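Local coordinates for protein nucleoporin NUP170 (Chaetomium thermophilum, PDB 5HAX) that is a nucleoporin that, as in its relatives, probably helps build the inner ring scaffold of the nuclear pore complex, at residues A110-T115 with T139-I144; A118-K123 with T132-V137; V169-S174 with C213-H218; D194-E199 with S219-S224. All coordinates share one frame; numbering follows the deposited sequence.

Interaction 1: residues A110-T115 with T139-I144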
loop_
_atom_site.group_PDB
_atom_site.type_symbol
_atom_site.label_atom_id
_atom_site.label_comp_id
_atom_site.label_asym_id
_atom_site.label_seq_id
_atom_site.Cartn_x
_atom_site.Cartn_y
_atom_site.Cartn_z
ATOM N N ALA A 110 -22.923 -24.237 -11.133
ATOM C CA ALA A 110 -24.054 -23.373 -10.828
ATOM C C ALA A 110 -25.184 -23.576 -11.827
ATOM O O ALA A 110 -24.964 -23.822 -13.018
ATOM C CB ALA A 110 -23.621 -21.907 -10.824
ATOM N N THR A 111 -26.410 -23.458 -11.323
ATOM C CA THR A 111 -27.614 -23.676 -12.114
ATOM C C THR A 111 -28.246 -22.386 -12.615
ATOM O O THR A 111 -28.921 -22.408 -13.649
ATOM C CB THR A 111 -28.649 -24.461 -11.293
ATOM O OG1 THR A 111 -29.902 -24.479 -11.987
ATOM C CG2 THR A 111 -28.847 -23.847 -9.904
ATOM N N HIS A 112 -28.030 -21.268 -11.926
ATOM C CA HIS A 112 -28.632 -19.990 -12.280
ATOM C C HIS A 112 -27.557 -18.933 -12.515
ATOM O O HIS A 112 -26.373 -19.135 -12.231
ATOM C CB HIS A 112 -29.605 -19.529 -11.186
ATOM C CG HIS A 112 -30.866 -20.335 -11.124
ATOM N ND1 HIS A 112 -31.045 -21.371 -10.234
ATOM C CD2 HIS A 112 -32.007 -20.261 -11.849
ATOM C CE1 HIS A 112 -32.244 -21.898 -10.408
ATOM N NE2 HIS A 112 -32.848 -21.243 -11.383
ATOM N N THR A 113 -27.999 -17.791 -13.045
ATOM C CA THR A 113 -27.089 -16.722 -13.444
ATOM C C THR A 113 -26.248 -16.243 -12.267
ATOM O O THR A 113 -26.772 -15.975 -11.182
ATOM C CB THR A 113 -27.887 -15.551 -14.022
ATOM O OG1 THR A 113 -28.747 -16.023 -15.067
ATOM C CG2 THR A 113 -26.957 -14.473 -14.573
ATOM N N ILE A 114 -24.942 -16.121 -12.491
ATOM C CA ILE A 114 -24.035 -15.576 -11.487
ATOM C C ILE A 114 -24.161 -14.058 -11.484
ATOM O O ILE A 114 -24.087 -13.416 -12.539
ATOM C CB ILE A 114 -22.586 -16.011 -11.770
ATOM C CG1 ILE A 114 -22.437 -17.519 -11.553
ATOM C CG2 ILE A 114 -21.605 -15.258 -10.870
ATOM C CD1 ILE A 114 -21.143 -18.089 -12.095
ATOM N N THR A 115 -24.331 -13.481 -10.293
ATOM C CA THR A 115 -24.488 -12.041 -10.136
ATOM C C THR A 115 -23.349 -11.380 -9.374
ATOM O O THR A 115 -23.224 -10.152 -9.430
ATOM C CB THR A 115 -25.811 -11.728 -9.417
ATOM O OG1 THR A 115 -25.867 -12.434 -8.173
ATOM C CG2 THR A 115 -27.001 -12.134 -10.285
ATOM N N THR A 139 -25.451 -16.394 -7.073
ATOM C CA THR A 139 -26.352 -16.484 -8.215
ATOM C C THR A 139 -27.707 -15.893 -7.834
ATOM O O THR A 139 -27.914 -15.426 -6.712
ATOM C CB THR A 139 -26.519 -17.934 -8.686
ATOM O OG1 THR A 139 -27.322 -18.660 -7.746
ATOM C CG2 THR A 139 -25.165 -18.618 -8.842
ATOM N N THR A 140 -28.640 -15.923 -8.787
ATOM C CA THR A 140 -29.994 -15.454 -8.516
ATOM C C THR A 140 -30.770 -16.405 -7.614
ATOM O O THR A 140 -31.878 -16.059 -7.192
ATOM C CB THR A 140 -30.762 -15.257 -9.825
ATOM O OG1 THR A 140 -30.755 -16.474 -10.580
ATOM C CG2 THR A 140 -30.133 -14.148 -10.655
ATOM N N SER A 141 -30.212 -17.576 -7.304
ATOM C CA SER A 141 -30.882 -18.587 -6.496
ATOM C C SER A 141 -30.155 -18.933 -5.204
ATOM O O SER A 141 -30.809 -19.342 -4.243
ATOM C CB SER A 141 -31.070 -19.874 -7.315
ATOM O OG SER A 141 -31.810 -20.840 -6.592
ATOM N N GLU A 142 -28.832 -18.776 -5.143
ATOM C CA GLU A 142 -28.082 -19.213 -3.972
ATOM C C GLU A 142 -26.705 -18.564 -3.969
ATOM O O GLU A 142 -26.258 -17.993 -4.967
ATOM C CB GLU A 142 -27.953 -20.740 -3.950
ATOM C CG GLU A 142 -27.244 -21.299 -5.177
ATOM C CD GLU A 142 -27.334 -22.809 -5.274
ATOM O OE1 GLU A 142 -26.994 -23.355 -6.345
ATOM O OE2 GLU A 142 -27.744 -23.448 -4.282
ATOM N N ILE A 143 -26.038 -18.663 -2.818
ATOM C CA ILE A 143 -24.631 -18.306 -2.666
ATOM C C ILE A 143 -23.856 -19.583 -2.371
ATOM O O ILE A 143 -24.291 -20.413 -1.564
ATOM C CB ILE A 143 -24.402 -17.268 -1.548
ATOM C CG1 ILE A 143 -25.157 -15.969 -1.848
ATOM C CG2 ILE A 143 -22.912 -16.977 -1.400
ATOM C CD1 ILE A 143 -26.583 -15.952 -1.336
ATOM N N ILE A 144 -22.697 -19.725 -3.009
ATOM C CA ILE A 144 -21.900 -20.946 -2.961
ATOM C C ILE A 144 -20.503 -20.590 -2.469
ATOM O O ILE A 144 -19.896 -19.628 -2.955
ATOM C CB ILE A 144 -21.835 -21.624 -4.342
ATOM C CG1 ILE A 144 -23.251 -21.895 -4.865
ATOM C CG2 ILE A 144 -21.035 -22.919 -4.267
ATOM C CD1 ILE A 144 -23.312 -22.181 -6.348
HETATM O O HOH W 1 -28.062 -12.435 -6.776
#

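Interaction 2: residues A118-K123 with T132-V137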
loop_
_atom_site.group_PDB
_atom_site.type_symbol
_atom_site.label_atom_id
_atom_site.label_comp_id
_atom_site.label_asym_id
_atom_site.label_seq_id
_atom_site.Cartn_x
_atom_site.Cartn_y
_atom_site.Cartn_z
ATOM N N ALA A 118 -16.430 -13.144 -5.423
ATOM C CA ALA A 118 -15.425 -12.499 -4.590
ATOM C C ALA A 118 -14.502 -13.542 -3.976
ATOM O O ALA A 118 -14.867 -14.707 -3.806
ATOM C CB ALA A 118 -16.069 -11.656 -3.484
ATOM N N LEU A 119 -13.293 -13.094 -3.639
ATOM C CA LEU A 119 -12.270 -13.915 -3.003
ATOM C C LEU A 119 -11.971 -13.320 -1.634
ATOM O O LEU A 119 -11.473 -12.192 -1.544
ATOM C CB LEU A 119 -11.004 -13.963 -3.862
ATOM C CG LEU A 119 -9.893 -14.913 -3.413
ATOM C CD1 LEU A 119 -10.325 -16.358 -3.605
ATOM C CD2 LEU A 119 -8.607 -14.625 -4.174
ATOM N N VAL A 120 -12.264 -14.074 -0.577
ATOM C CA VAL A 120 -12.169 -13.557 0.788
ATOM C C VAL A 120 -11.272 -14.474 1.608
ATOM O O VAL A 120 -10.984 -15.611 1.205
ATOM C CB VAL A 120 -13.562 -13.434 1.448
ATOM C CG1 VAL A 120 -14.433 -12.445 0.677
ATOM C CG2 VAL A 120 -14.236 -14.801 1.537
ATOM N N PRO A 121 -10.807 -14.005 2.764
ATOM C CA PRO A 121 -10.054 -14.879 3.675
ATOM C C PRO A 121 -10.950 -15.951 4.270
ATOM O O PRO A 121 -12.177 -15.785 4.328
ATOM C CB PRO A 121 -9.547 -13.914 4.760
ATOM C CG PRO A 121 -9.601 -12.565 4.137
ATOM C CD PRO A 121 -10.772 -12.600 3.203
ATOM N N PRO A 122 -10.377 -17.062 4.724
ATOM C CA PRO A 122 -11.182 -18.108 5.361
ATOM C C PRO A 122 -11.400 -17.834 6.843
ATOM O O PRO A 122 -10.666 -17.078 7.482
ATOM C CB PRO A 122 -10.335 -19.369 5.157
ATOM C CG PRO A 122 -8.931 -18.858 5.179
ATOM C CD PRO A 122 -8.967 -17.468 4.579
ATOM N N LYS A 123 -12.436 -18.466 7.381
ATOM C CA LYS A 123 -12.664 -18.417 8.820
ATOM C C LYS A 123 -11.632 -19.302 9.517
ATOM O O LYS A 123 -11.502 -20.481 9.165
ATOM C CB LYS A 123 -14.082 -18.873 9.161
ATOM C CG LYS A 123 -15.169 -17.852 8.823
ATOM C CD LYS A 123 -16.564 -18.382 9.150
ATOM C CE LYS A 123 -17.659 -17.397 8.749
ATOM N NZ LYS A 123 -17.678 -16.170 9.594
ATOM N N THR A 132 -6.038 -21.093 1.419
ATOM C CA THR A 132 -5.630 -19.709 1.616
ATOM C C THR A 132 -6.782 -18.721 1.491
ATOM O O THR A 132 -6.717 -17.632 2.073
ATOM C CB THR A 132 -4.541 -19.343 0.603
ATOM O OG1 THR A 132 -5.023 -19.581 -0.724
ATOM C CG2 THR A 132 -3.291 -20.180 0.833
ATOM N N HIS A 133 -7.831 -19.070 0.747
ATOM C CA HIS A 133 -8.939 -18.158 0.502
ATOM C C HIS A 133 -10.237 -18.948 0.413
ATOM O O HIS A 133 -10.242 -20.180 0.358
ATOM C CB HIS A 133 -8.740 -17.357 -0.791
ATOM C CG HIS A 133 -7.521 -16.490 -0.794
ATOM N ND1 HIS A 133 -6.293 -16.934 -1.235
ATOM C CD2 HIS A 133 -7.345 -15.199 -0.427
ATOM C CE1 HIS A 133 -5.411 -15.955 -1.131
ATOM N NE2 HIS A 133 -6.023 -14.892 -0.643
ATOM N N VAL A 134 -11.345 -18.212 0.400
ATOM C CA VAL A 134 -12.665 -18.757 0.105
ATOM C C VAL A 134 -13.217 -18.004 -1.096
ATOM O O VAL A 134 -13.160 -16.769 -1.141
ATOM C CB VAL A 134 -13.621 -18.640 1.307
ATOM C CG1 VAL A 134 -15.045 -19.040 0.909
ATOM C CG2 VAL A 134 -13.131 -19.500 2.457
ATOM N N LEU A 135 -13.742 -18.749 -2.063
ATOM C CA LEU A 135 -14.370 -18.181 -3.246
ATOM C C LEU A 135 -15.879 -18.166 -3.031
ATOM O O LEU A 135 -16.494 -19.224 -2.865
ATOM C CB LEU A 135 -14.004 -18.990 -4.489
ATOM C CG LEU A 135 -14.560 -18.509 -5.830
ATOM C CD1 LEU A 135 -13.947 -17.180 -6.231
ATOM C CD2 LEU A 135 -14.310 -19.556 -6.900
ATOM N N VAL A 136 -16.466 -16.971 -3.022
ATOM C CA VAL A 136 -17.906 -16.797 -2.847
ATOM C C VAL A 136 -18.514 -16.542 -4.219
ATOM O O VAL A 136 -18.115 -15.601 -4.914
ATOM C CB VAL A 136 -18.223 -15.641 -1.885
ATOM C CG1 VAL A 136 -19.717 -15.601 -1.588
ATOM C CG2 VAL A 136 -17.423 -15.771 -0.599
ATOM N N VAL A 137 -19.481 -17.372 -4.604
ATOM C CA VAL A 137 -20.160 -17.269 -5.893
ATOM C C VAL A 137 -21.644 -17.080 -5.610
ATOM O O VAL A 137 -22.303 -17.987 -5.084
ATOM C CB VAL A 137 -19.922 -18.505 -6.771
ATOM C CG1 VAL A 137 -20.672 -18.374 -8.091
ATOM C CG2 VAL A 137 -18.433 -18.705 -7.017
#

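Interaction 3: residues V169-S174 with C213-H218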
loop_
_atom_site.group_PDB
_atom_site.type_symbol
_atom_site.label_atom_id
_atom_site.label_comp_id
_atom_site.label_asym_id
_atom_site.label_seq_id
_atom_site.Cartn_x
_atom_site.Cartn_y
_atom_site.Cartn_z
ATOM N N VAL A 169 -26.295 -21.672 0.713
ATOM C CA VAL A 169 -27.569 -21.221 1.257
ATOM C C VAL A 169 -28.391 -20.600 0.138
ATOM O O VAL A 169 -27.854 -19.977 -0.783
ATOM C CB VAL A 169 -27.392 -20.206 2.408
ATOM C CG1 VAL A 169 -27.014 -20.915 3.698
ATOM C CG2 VAL A 169 -26.361 -19.146 2.039
ATOM N N HIS A 170 -29.706 -20.780 0.225
ATOM C CA HIS A 170 -30.609 -20.135 -0.714
ATOM C C HIS A 170 -30.536 -18.624 -0.548
ATOM O O HIS A 170 -30.476 -18.105 0.571
ATOM C CB HIS A 170 -32.037 -20.634 -0.498
ATOM C CG HIS A 170 -32.208 -22.094 -0.782
ATOM N ND1 HIS A 170 -32.988 -22.920 -0.002
ATOM C CD2 HIS A 170 -31.698 -22.875 -1.763
ATOM C CE1 HIS A 170 -32.950 -24.147 -0.490
ATOM N NE2 HIS A 170 -32.174 -24.147 -1.559
ATOM N N ARG A 171 -30.522 -17.915 -1.678
ATOM C CA ARG A 171 -30.326 -16.471 -1.651
ATOM C C ARG A 171 -31.496 -15.770 -0.975
ATOM O O ARG A 171 -31.315 -15.018 -0.011
ATOM C CB ARG A 171 -30.147 -15.937 -3.072
ATOM C CG ARG A 171 -29.707 -14.483 -3.123
ATOM C CD ARG A 171 -29.977 -13.861 -4.480
ATOM N NE ARG A 171 -31.398 -13.597 -4.691
ATOM C CZ ARG A 171 -31.891 -12.960 -5.748
ATOM N NH1 ARG A 171 -31.077 -12.515 -6.696
ATOM N NH2 ARG A 171 -33.197 -12.763 -5.856
ATOM N N GLY A 172 -32.701 -16.006 -1.473
ATOM C CA GLY A 172 -33.860 -15.252 -1.065
ATOM C C GLY A 172 -34.279 -14.250 -2.121
ATOM O O GLY A 172 -33.952 -14.366 -3.305
ATOM N N GLY A 173 -35.008 -13.231 -1.669
ATOM C CA GLY A 173 -35.569 -12.243 -2.566
ATOM C C GLY A 173 -34.672 -11.075 -2.896
ATOM O O GLY A 173 -34.991 -10.312 -3.812
ATOM N N SER A 174 -33.557 -10.909 -2.187
ATOM C CA SER A 174 -32.684 -9.755 -2.361
ATOM C C SER A 174 -31.513 -10.107 -3.272
ATOM O O SER A 174 -30.786 -11.076 -3.019
ATOM C CB SER A 174 -32.169 -9.258 -1.010
ATOM O OG SER A 174 -33.226 -8.738 -0.221
ATOM N N CYS A 213 -23.969 -24.103 7.051
ATOM C CA CYS A 213 -23.906 -22.786 6.432
ATOM C C CYS A 213 -25.247 -22.088 6.593
ATOM O O CYS A 213 -26.290 -22.669 6.284
ATOM C CB CYS A 213 -23.541 -22.892 4.946
ATOM S SG CYS A 213 -23.318 -21.297 4.121
ATOM N N GLY A 214 -25.210 -20.839 7.071
ATOM C CA GLY A 214 -26.419 -20.081 7.309
ATOM C C GLY A 214 -26.286 -18.657 6.807
ATOM O O GLY A 214 -25.195 -18.190 6.469
ATOM N N LYS A 215 -27.428 -17.972 6.771
ATOM C CA LYS A 215 -27.522 -16.607 6.274
ATOM C C LYS A 215 -28.533 -15.847 7.119
ATOM O O LYS A 215 -29.584 -16.391 7.470
ATOM C CB LYS A 215 -27.944 -16.591 4.800
ATOM C CG LYS A 215 -28.018 -15.213 4.174
ATOM C CD LYS A 215 -28.412 -15.306 2.710
ATOM C CE LYS A 215 -28.509 -13.932 2.068
ATOM N NZ LYS A 215 -28.877 -14.019 0.629
ATOM N N ILE A 216 -28.215 -14.595 7.453
ATOM C CA ILE A 216 -29.122 -13.756 8.229
ATOM C C ILE A 216 -29.091 -12.332 7.690
ATOM O O ILE A 216 -28.077 -11.862 7.164
ATOM C CB ILE A 216 -28.783 -13.769 9.742
ATOM C CG1 ILE A 216 -27.556 -12.902 10.046
ATOM C CG2 ILE A 216 -28.587 -15.205 10.223
ATOM C CD1 ILE A 216 -27.219 -12.825 11.528
ATOM N N ASN A 217 -30.223 -11.649 7.837
ATOM C CA ASN A 217 -30.361 -10.244 7.478
ATOM C C ASN A 217 -30.106 -9.397 8.720
ATOM O O ASN A 217 -30.867 -9.468 9.690
ATOM C CB ASN A 217 -31.759 -9.984 6.915
ATOM C CG ASN A 217 -31.901 -8.609 6.285
ATOM O OD1 ASN A 217 -31.247 -7.649 6.695
ATOM N ND2 ASN A 217 -32.768 -8.510 5.285
ATOM N N HIS A 218 -29.036 -8.599 8.690
ATOM C CA HIS A 218 -28.678 -7.761 9.829
ATOM C C HIS A 218 -29.497 -6.480 9.914
ATOM O O HIS A 218 -29.419 -5.789 10.936
ATOM C CB HIS A 218 -27.193 -7.393 9.773
ATOM C CG HIS A 218 -26.280 -8.471 10.265
ATOM N ND1 HIS A 218 -26.258 -8.883 11.581
ATOM C CD2 HIS A 218 -25.342 -9.209 9.625
ATOM C CE1 HIS A 218 -25.353 -9.834 11.727
ATOM N NE2 HIS A 218 -24.784 -10.052 10.555
HETATM O O HOH W 2 -29.476 -11.589 -0.200
#

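Interaction 4: residues D194-E199 with S219-S224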
loop_
_atom_site.group_PDB
_atom_site.type_symbol
_atom_site.label_atom_id
_atom_site.label_comp_id
_atom_site.label_asym_id
_atom_site.label_seq_id
_atom_site.Cartn_x
_atom_site.Cartn_y
_atom_site.Cartn_z
ATOM N N ASP A 194 -32.364 -3.600 -2.429
ATOM C CA ASP A 194 -32.649 -2.840 -1.219
ATOM C C ASP A 194 -31.305 -2.501 -0.585
ATOM O O ASP A 194 -30.246 -2.802 -1.143
ATOM C CB ASP A 194 -33.550 -3.628 -0.267
ATOM C CG ASP A 194 -33.066 -5.049 -0.054
ATOM O OD1 ASP A 194 -33.767 -5.991 -0.485
ATOM O OD2 ASP A 194 -31.979 -5.226 0.530
ATOM N N THR A 195 -31.354 -1.873 0.587
ATOM C CA THR A 195 -30.153 -1.487 1.316
ATOM C C THR A 195 -29.794 -2.469 2.424
ATOM O O THR A 195 -28.894 -2.182 3.221
ATOM C CB THR A 195 -30.316 -0.086 1.911
ATOM O OG1 THR A 195 -31.377 -0.087 2.876
ATOM C CG2 THR A 195 -30.618 0.936 0.826
ATOM N N ASP A 196 -30.465 -3.617 2.493
ATOM C CA ASP A 196 -30.190 -4.575 3.556
ATOM C C ASP A 196 -28.808 -5.190 3.383
ATOM O O ASP A 196 -28.326 -5.393 2.265
ATOM C CB ASP A 196 -31.228 -5.694 3.575
ATOM C CG ASP A 196 -32.621 -5.201 3.890
ATOM O OD1 ASP A 196 -32.771 -4.035 4.308
ATOM O OD2 ASP A 196 -33.568 -5.998 3.727
ATOM N N ILE A 197 -28.180 -5.511 4.510
ATOM C CA ILE A 197 -26.888 -6.185 4.539
ATOM C C ILE A 197 -27.077 -7.545 5.194
ATOM O O ILE A 197 -27.605 -7.635 6.309
ATOM C CB ILE A 197 -25.832 -5.350 5.285
ATOM C CG1 ILE A 197 -25.483 -4.120 4.444
ATOM C CG2 ILE A 197 -24.574 -6.181 5.558
ATOM C CD1 ILE A 197 -24.600 -3.131 5.139
ATOM N N HIS A 198 -26.651 -8.592 4.497
ATOM C CA HIS A 198 -26.703 -9.955 4.996
ATOM C C HIS A 198 -25.297 -10.433 5.323
ATOM O O HIS A 198 -24.302 -9.884 4.844
ATOM C CB HIS A 198 -27.342 -10.898 3.969
ATOM C CG HIS A 198 -28.743 -10.531 3.593
ATOM N ND1 HIS A 198 -29.033 -9.565 2.652
ATOM C CD2 HIS A 198 -29.936 -11.006 4.024
ATOM C CE1 HIS A 198 -30.343 -9.461 2.522
ATOM N NE2 HIS A 198 -30.915 -10.323 3.344
ATOM N N GLU A 199 -25.229 -11.472 6.152
ATOM C CA GLU A 199 -23.974 -12.123 6.496
ATOM C C GLU A 199 -24.144 -13.624 6.343
ATOM O O GLU A 199 -25.193 -14.175 6.692
ATOM C CB GLU A 199 -23.528 -11.788 7.929
ATOM C CG GLU A 199 -22.232 -12.485 8.347
ATOM C CD GLU A 199 -21.670 -11.968 9.657
ATOM O OE1 GLU A 199 -22.353 -11.169 10.330
ATOM O OE2 GLU A 199 -20.537 -12.359 10.013
ATOM N N SER A 219 -30.272 -6.146 8.881
ATOM C CA SER A 219 -30.975 -4.870 8.836
ATOM C C SER A 219 -32.351 -4.911 9.492
ATOM O O SER A 219 -32.858 -3.855 9.885
ATOM C CB SER A 219 -31.114 -4.405 7.384
ATOM O OG SER A 219 -29.843 -4.109 6.834
ATOM N N HIS A 220 -32.955 -6.089 9.619
ATOM C CA HIS A 220 -34.234 -6.260 10.301
ATOM C C HIS A 220 -35.280 -5.253 9.814
ATOM O O HIS A 220 -35.864 -4.518 10.620
ATOM C CB HIS A 220 -34.052 -6.158 11.808
ATOM C CG HIS A 220 -32.991 -7.062 12.355
ATOM N ND1 HIS A 220 -33.148 -8.428 12.444
ATOM C CD2 HIS A 220 -31.760 -6.793 12.849
ATOM C CE1 HIS A 220 -32.058 -8.962 12.965
ATOM N NE2 HIS A 220 -31.200 -7.991 13.221
ATOM N N PRO A 221 -35.544 -5.197 8.513
ATOM C CA PRO A 221 -36.460 -4.183 7.983
ATOM C C PRO A 221 -37.917 -4.536 8.241
ATOM O O PRO A 221 -38.280 -5.692 8.466
ATOM C CB PRO A 221 -36.151 -4.195 6.484
ATOM C CG PRO A 221 -35.776 -5.617 6.221
ATOM C CD PRO A 221 -35.032 -6.082 7.451
ATOM N N PHE A 222 -38.759 -3.506 8.197
ATOM C CA PHE A 222 -40.192 -3.688 8.394
ATOM C C PHE A 222 -40.912 -2.400 8.018
ATOM O O PHE A 222 -40.295 -1.347 7.838
ATOM C CB PHE A 222 -40.517 -4.084 9.839
ATOM C CG PHE A 222 -40.071 -3.076 10.863
ATOM C CD1 PHE A 222 -38.846 -3.209 11.498
ATOM C CD2 PHE A 222 -40.882 -2.004 11.202
ATOM C CE1 PHE A 222 -38.436 -2.288 12.446
ATOM C CE2 PHE A 222 -40.476 -1.079 12.148
ATOM C CZ PHE A 222 -39.253 -1.222 12.771
ATOM N N GLY A 223 -42.236 -2.506 7.899
ATOM C CA GLY A 223 -43.080 -1.350 7.665
ATOM C C GLY A 223 -42.874 -0.737 6.289
ATOM O O GLY A 223 -42.538 -1.413 5.312
ATOM N N SER A 224 -43.085 0.576 6.222
ATOM C CA SER A 224 -42.986 1.307 4.966
ATOM C C SER A 224 -41.524 1.530 4.601
ATOM O O SER A 224 -40.726 1.968 5.436
ATOM C CB SER A 224 -43.715 2.647 5.076
ATOM O OG SER A 224 -43.644 3.369 3.859
#

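Interaction 1: residues A110-T115 with T139-I144
T113 and T139 meet at the heart of this contact, with the carbonyl of one pressed against the backbone of the other. T113 O takes the N-H of T140 at 3.0 Å, nearly in line with its C=O (C=O...N angle 163°), and also lies against T139 CA in a CA-H...O contact. This is the well-packed part. The methyl of T139 packs into the other segment, CG2 4.0 Å from I114 CG1 and 4.1 Å from A110 CB. Its hydroxyl is turned the other way: with chi1 at 73°, OG1 stands between the backbone N and the carbonyl carbon and reaches back into its own turn, accepting from S141 N at 3.1 Å and E142 N at 3.0 Å. One threonine thus seals the interface with its methyl while its hydroxyl pins the turn.

The other side is looser and more open to solvent. The H112 ring leans obliquely on S141, its ND1 3.3 Å from S141 CB, while T140 OG1 approaches H112 CB, and no hydrogen bond joins these side chains. At the opposite end of the contact a water bridges the segments, donating to T115 OG1 and T139 O, and T115 OG1 is hydrogen-bonded in addition to V176 O. Nearby the methyls of T115 and T140 meet, CG2 to CG2 at 3.7 Å.

The loop from the preceding sheet thus packs on a tight hairpin turn, closed by T139 N to E142 O and by the ST turn and ST motif of T139, that joins the second and third strands of one beta-propeller blade.

Interaction 2: residues A118-K123 with T132-V137
L119 and H133 are brought together by their first torsions: L119 holds CG trans to its own N (chi1 -173°), while H133 keeps CG next to the backbone N, trans to the carbonyl carbon (chi1 -61°). The leucine then lies over the imidazole. Its CD2 sits 4.1 Å from the H133 ring centroid, over one face, in a CH-pi contact, and its CD1 packs on H133 CB at 3.4 Å. The ring's rotation is fixed from both ends, since H133 ND1 pairs with T132 OG1 at 3.0 Å and NE2 is hydrogen-bonded to E80. T132 OG1 has A150 N as a further partner. Replacing L119 by alanine is likely to strip one face of the H133 ring of its cover and open a gap beside F78 and I81, which the leucine also touches.

V120, V134 and V136 lie on the other side of the sheet. V120 CG2 reaches V134 CB at 3.9 Å and V136 CG2 at 4.0 Å, and the methyl V134 CG2 meets the ring of P122, where the paths of the two segments part. The backbones themselves are joined by four hydrogen bonds, two for A118 with V136 and two for V120 with V134. The bond from V120 N to V134 O is almost straight (175°), and the return bond from V134 N to V120 O is short at 2.7 Å.

Strand 133-139 starts with a classic beta bulge against its other neighbour, strand 142-151, where T132 and H133 both face V148; toward 118-120 it makes the regular antiparallel pairing of the first two strands of a four-stranded propeller blade.

Interaction 3: residues V169-S174 with C213-H218
This is a side-chain contact at the surface between two neighbouring sheets, with V169 and K215 reaching across from their respective outermost strands, 159-170 and 213-217. No backbone hydrogen bond joins the segments. The apolar part is carried by V169, whose two methyls divide the work: CG1 rests against C213, 3.2 Å from its carbonyl O and 3.7 Å from its SG, while CG2 touches K215 CB at 4.1 Å.

Farther along, K215 reaches across with a fully extended side chain. With every torsion near 180°, it delivers NZ to R171 O at 2.7 Å, in the carbonyl plane and on a lone pair. A water accepts from K215 NZ at 2.6 Å and donates to S174 O, so the ammonium holds the 171-174 turn at two points. Both strands are the outermost of four-stranded sheets, consistent with adjacent blades of a beta-propeller.

R171 runs beside K215, but its chain bends at chi3 and carries the guanidinium away, leaving NE 5.9 Å from K215 NZ. It closes on the turn itself, gripping G172 O side-on with NE and NH2, the carbonyl oxygen lying in the guanidinium plane. Outside the two segments, NH2 also makes a salt bridge to a bound phosphate ion, probably from the crystallisation liquor. G172 adopts backbone angles (phi 105°) at which a side chain would run into the preceding carbonyl, that of R171.

Interaction 4: residues D194-E199 with S219-S224
S219, D196 and P221 account for most of the modest surface buried here. S219 turns its hydroxyl in toward the backbone of the other segment. With chi1 at -66°, OG lies beside its own N and accepts the N-H of I197 at 3.2 Å (N-H...O 158°), while also resting 3.3 Å from D196 CA.

The D196 carboxylate lies against S219 and P221. Its OD1 sits 3.5 Å from S219 CB, and its OD2 is 3.4 Å from P221 CG, the proline ring passing obliquely beside the acid. None of these contacts satisfies the charge, and OD2 finds its polar partner in N217 ND2, a little ahead of S219. The aspartate therefore ties the far chain by a hydrogen bond and is packed by S219 and P221 farther along it. With alanine in place of D196, N217 ND2 is likely to lose this acceptor and the P221 ring part of its packing. The backbone of D196 is itself held in place by an Asx turn, D196 N donating to D194 OD2 at 3.0 Å.

The contact lies where the hairpin of strands 198-202 and 213-217 opens into loops. Residue I197 is wedged among F188 of strand 187-190, Y254 of strand 251-255 and L262, and the loop carrying S219 and P221 runs on toward strand 230-236, first of the next sheet.

In the fold
Along the chain, 110-115 leads from the sheet ending in strand 105-107 into the one that begins with strand 114-120. Interaction 1 closes the span to 139-144, and the shorter span of interaction 2 lies within it; the two touch where I144 pairs with V137. Backbone bonds from S141 and I143 to 169-174 link interaction 1 to interaction 3, which closes the span from 169-174 to 213-218. Interaction 4 closes that from 194-199 to 219-224 and so crosses interaction 3; they meet where S174 bonds to D194 and H218 to E199. Together the contacts tie two successive four-stranded beta-propeller blades, with the loop leading to the next.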